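Local coordinates for SRPBCC family protein (Bacillus thuringiensis serovar konkukian, PDB 3F08), which is of unknown function but, as a member of the SRPBCC family, may bind a lipid or other hydrophobic ligand, at residues V62-D65 and K66-Y69; G93-S96 and N97-L100. The protein carries 5 engineered substitutions. All coordinates share one frame; numbering follows the deposited sequence.

Overall arrangement
Contact 1 (62-65 with 66-69) and contact 2 (93-96 with 97-100) are two turns of one antiparallel sheet. The first connects strand 55-64 to strand 69-74; the second, later in the chain, connects strand 81-92 to strand 99-109. Their centres lie 18 Å apart and their nearest atoms about 6 Å, so they do not touch. Both do meet helix 14-21, through D65 and R68 in contact 1 and S99 in contact 2. Contact 1 is also part of the subunit interface, whereas no other chain of the assembly touches contact 2. The two hairpins thus help build the curved sheet of a Bet v 1-like domain.

Contact 1 of 2, residues V62-D65 and K66-Y69; sequences VFND and KERY. Engineered in segment 62-65: D65 (natural residue Glu).
N64 and Y69 form an antiparallel hydrogen-bonded pair, N64 N reaching Y69 O at 3.0 Å and Y69 N reaching N64 O at 3.2 Å, and so close the hairpin around D65-R68. Inside this loop a weak hydrogen bond runs from R68 N to D65 O at 3.2 Å. R68 has a left-handed backbone (phi 46°, psi 60°) and, together with Y69, faces N64, which is the evidence for a bulge.

The Y69 ring is swung between its own backbone N and carbonyl carbon (chi1 78°), which carries it back along the preceding strand. There its CE2 packs on N64 CB at 3.7 Å, while CE1 meets V62 CG1 at 3.9 Å, so the ring spans two residues of one sheet face. Beyond it, T87 and Q89 of strand 81-92 continue the packing. E67 CB lies 3.7 Å from N64 CG, bringing the two side chains across one another at the turn.

D65, an engineered residue, makes a salt bridge with K66: NZ comes to OD2 at 2.8 Å on the anti lone pair, because the lysine chain bends at chi2 and chi4. D65 OD1, the other carboxylate oxygen, accepts a hydrogen bond from W18 NE1, and R68 forms a salt bridge with E92 of its own chain. K66 NZ also pairs with E61 of the second subunit, where V62, F63 and N64 join an antiparallel strand that extends the sheet across the interface. Taken together, the geometry fits a beta hairpin with a G1 beta bulge, R68 and Y69 lying opposite N64.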
# COMPACT_ATOMS: atom_id res chain seq x y z
N VAL B 62 -4.83 0.35 -4.74
CA VAL B 62 -4.08 -0.84 -5.11
C VAL B 62 -2.60 -0.51 -5.10
O VAL B 62 -2.18 0.61 -5.40
CB VAL B 62 -4.43 -1.34 -6.54
CG1 VAL B 62 -3.80 -2.70 -6.78
CG2 VAL B 62 -5.95 -1.43 -6.74
N PHE B 63 -1.80 -1.50 -4.74
CA PHE B 63 -0.36 -1.35 -4.73
C PHE B 63 0.25 -2.70 -5.10
O PHE B 63 -0.19 -3.74 -4.60
CB PHE B 63 0.14 -0.91 -3.35
CG PHE B 63 1.64 -0.86 -3.23
CD1 PHE B 63 2.37 -2.01 -2.92
CD2 PHE B 63 2.33 0.33 -3.46
CE1 PHE B 63 3.78 -1.97 -2.84
CE2 PHE B 63 3.73 0.39 -3.38
CZ PHE B 63 4.46 -0.76 -3.07
N ASN B 64 1.24 -2.67 -5.98
CA ASN B 64 1.92 -3.89 -6.39
C ASN B 64 3.37 -3.53 -6.62
O ASN B 64 3.70 -2.87 -7.60
CB ASN B 64 1.29 -4.46 -7.67
CG ASN B 64 1.71 -5.90 -7.93
OD1 ASN B 64 0.87 -6.75 -8.23
ND2 ASN B 64 3.00 -6.17 -7.80
N ASP B 65 4.23 -3.95 -5.69
CA ASP B 65 5.65 -3.62 -5.76
C ASP B 65 6.37 -4.17 -6.99
O ASP B 65 7.09 -3.45 -7.67
CB ASP B 65 6.38 -4.09 -4.49
CG ASP B 65 7.78 -3.51 -4.36
OD1 ASP B 65 7.91 -2.27 -4.28
OD2 ASP B 65 8.75 -4.29 -4.35
N LYS B 66 6.19 -5.46 -7.27
CA LYS B 66 6.87 -6.06 -8.41
C LYS B 66 6.34 -5.64 -9.77
O LYS B 66 7.08 -5.64 -10.75
CB LYS B 66 6.86 -7.58 -8.27
CG LYS B 66 7.57 -8.06 -7.00
CD LYS B 66 9.02 -7.57 -6.94
CE LYS B 66 9.71 -7.91 -5.61
NZ LYS B 66 9.24 -7.07 -4.46
N GLU B 67 5.06 -5.27 -9.86
CA GLU B 67 4.51 -4.81 -11.13
C GLU B 67 4.65 -3.29 -11.21
O GLU B 67 4.21 -2.65 -12.16
CB GLU B 67 3.05 -5.24 -11.27
CG GLU B 67 2.90 -6.75 -11.50
CD GLU B 67 1.45 -7.21 -11.54
OE1 GLU B 67 0.68 -6.71 -12.39
OE2 GLU B 67 1.08 -8.09 -10.72
N ARG B 68 5.29 -2.74 -10.18
CA ARG B 68 5.58 -1.31 -10.07
C ARG B 68 4.47 -0.31 -10.38
O ARG B 68 4.60 0.52 -11.28
CB ARG B 68 6.82 -0.98 -10.91
CG ARG B 68 8.03 -1.88 -10.61
CD ARG B 68 9.25 -1.48 -11.44
NE ARG B 68 8.97 -1.58 -12.86
CZ ARG B 68 9.22 -2.65 -13.61
NH1 ARG B 68 9.77 -3.73 -13.07
NH2 ARG B 68 8.90 -2.65 -14.89
N TYR B 69 3.37 -0.39 -9.64
CA TYR B 69 2.30 0.57 -9.84
C TYR B 69 1.45 0.68 -8.59
O TYR B 69 1.47 -0.21 -7.73
CB TYR B 69 1.42 0.16 -11.04
CG TYR B 69 0.44 -0.96 -10.75
CD1 TYR B 69 -0.82 -0.68 -10.21
CD2 TYR B 69 0.75 -2.28 -11.05
CE1 TYR B 69 -1.74 -1.70 -9.98
CE2 TYR B 69 -0.17 -3.31 -10.83
CZ TYR B 69 -1.41 -3.01 -10.29
OH TYR B 69 -2.33 -4.02 -10.09

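Contact 2 of 2, residues G93-S96 and N97-L100; sequences GTES and NTSL
T98 OG1 sits between its own backbone N and carbonyl carbon (chi1 63°), a rotation that directs the hydroxyl across the turn to the backbone of E95. E95 N donates to it at 3.1 Å with a nearly straight N-H...O angle of 162°. The hydroxyl also has a weak hydrogen bond with E9 on strand 3-10. In the reverse direction T98 N bonds weakly to E95 O at 3.4 Å, closing a type I beta turn over S96 and N97.

The E95 and N97 side chains run alongside each other off the turn, their flat ends set at 77°. At the base of the loop, G93 CA makes a CA-H...O contact with T98 O at 3.3 Å and approaches S99 CA to 3.7 Å. A water spans the backbone, donating to T98 O at 3.1 Å and, weakly, to S96 O.

The polar contacts here are thus made by backbone amides and carbonyls, the T98 hydroxyl and a water. The bond from E95 N is shorter than the weak turn bond from T98 N, and through its second, weak partner the same buried hydroxyl bridges the turn and strand 3-10.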
# COMPACT_ATOMS: atom_id res chain seq x y z
N GLY B 93 11.69 0.32 -19.80
CA GLY B 93 12.09 1.33 -20.76
C GLY B 93 12.69 0.63 -21.97
O GLY B 93 12.70 -0.60 -22.02
N THR B 94 13.17 1.39 -22.94
CA THR B 94 13.77 0.79 -24.13
C THR B 94 15.18 0.30 -23.81
O THR B 94 15.69 -0.62 -24.45
CB THR B 94 13.83 1.80 -25.29
OG1 THR B 94 14.36 3.04 -24.80
CG2 THR B 94 12.44 2.03 -25.87
N GLU B 95 15.80 0.92 -22.81
CA GLU B 95 17.14 0.57 -22.35
C GLU B 95 17.02 0.19 -20.88
O GLU B 95 15.99 0.41 -20.25
CB GLU B 95 18.10 1.75 -22.47
CG GLU B 95 18.65 2.00 -23.86
CD GLU B 95 19.58 3.19 -23.91
OE1 GLU B 95 19.12 4.31 -23.59
OE2 GLU B 95 20.77 3.02 -24.26
N SER B 96 18.09 -0.37 -20.33
CA SER B 96 18.09 -0.76 -18.93
C SER B 96 18.19 0.47 -18.02
O SER B 96 17.93 0.37 -16.83
CB SER B 96 19.25 -1.71 -18.65
OG SER B 96 20.49 -1.10 -18.96
N ASN B 97 18.56 1.61 -18.60
CA ASN B 97 18.69 2.84 -17.82
C ASN B 97 17.57 3.85 -18.10
O ASN B 97 17.71 5.04 -17.84
CB ASN B 97 20.05 3.51 -18.07
CG ASN B 97 20.16 4.12 -19.45
OD1 ASN B 97 19.86 3.47 -20.46
ND2 ASN B 97 20.62 5.37 -19.52
N THR B 98 16.45 3.37 -18.65
CA THR B 98 15.31 4.24 -18.90
C THR B 98 14.04 3.52 -18.47
O THR B 98 14.05 2.30 -18.31
CB THR B 98 15.17 4.63 -20.39
OG1 THR B 98 14.92 3.46 -21.17
CG2 THR B 98 16.44 5.33 -20.88
N SER B 99 12.96 4.27 -18.29
CA SER B 99 11.68 3.69 -17.88
C SER B 99 10.55 4.34 -18.65
O SER B 99 10.63 5.51 -19.02
CB SER B 99 11.42 3.91 -16.38
OG SER B 99 12.35 3.23 -15.56
N LEU B 100 9.49 3.57 -18.90
CA LEU B 100 8.32 4.13 -19.56
C LEU B 100 7.33 4.32 -18.43
O LEU B 100 6.69 3.37 -17.98
CB LEU B 100 7.74 3.17 -20.59
CG LEU B 100 6.55 3.80 -21.33
CD1 LEU B 100 7.04 5.02 -22.09
CD2 LEU B 100 5.93 2.79 -22.27
O HOH W 1 15.27 -0.07 -16.81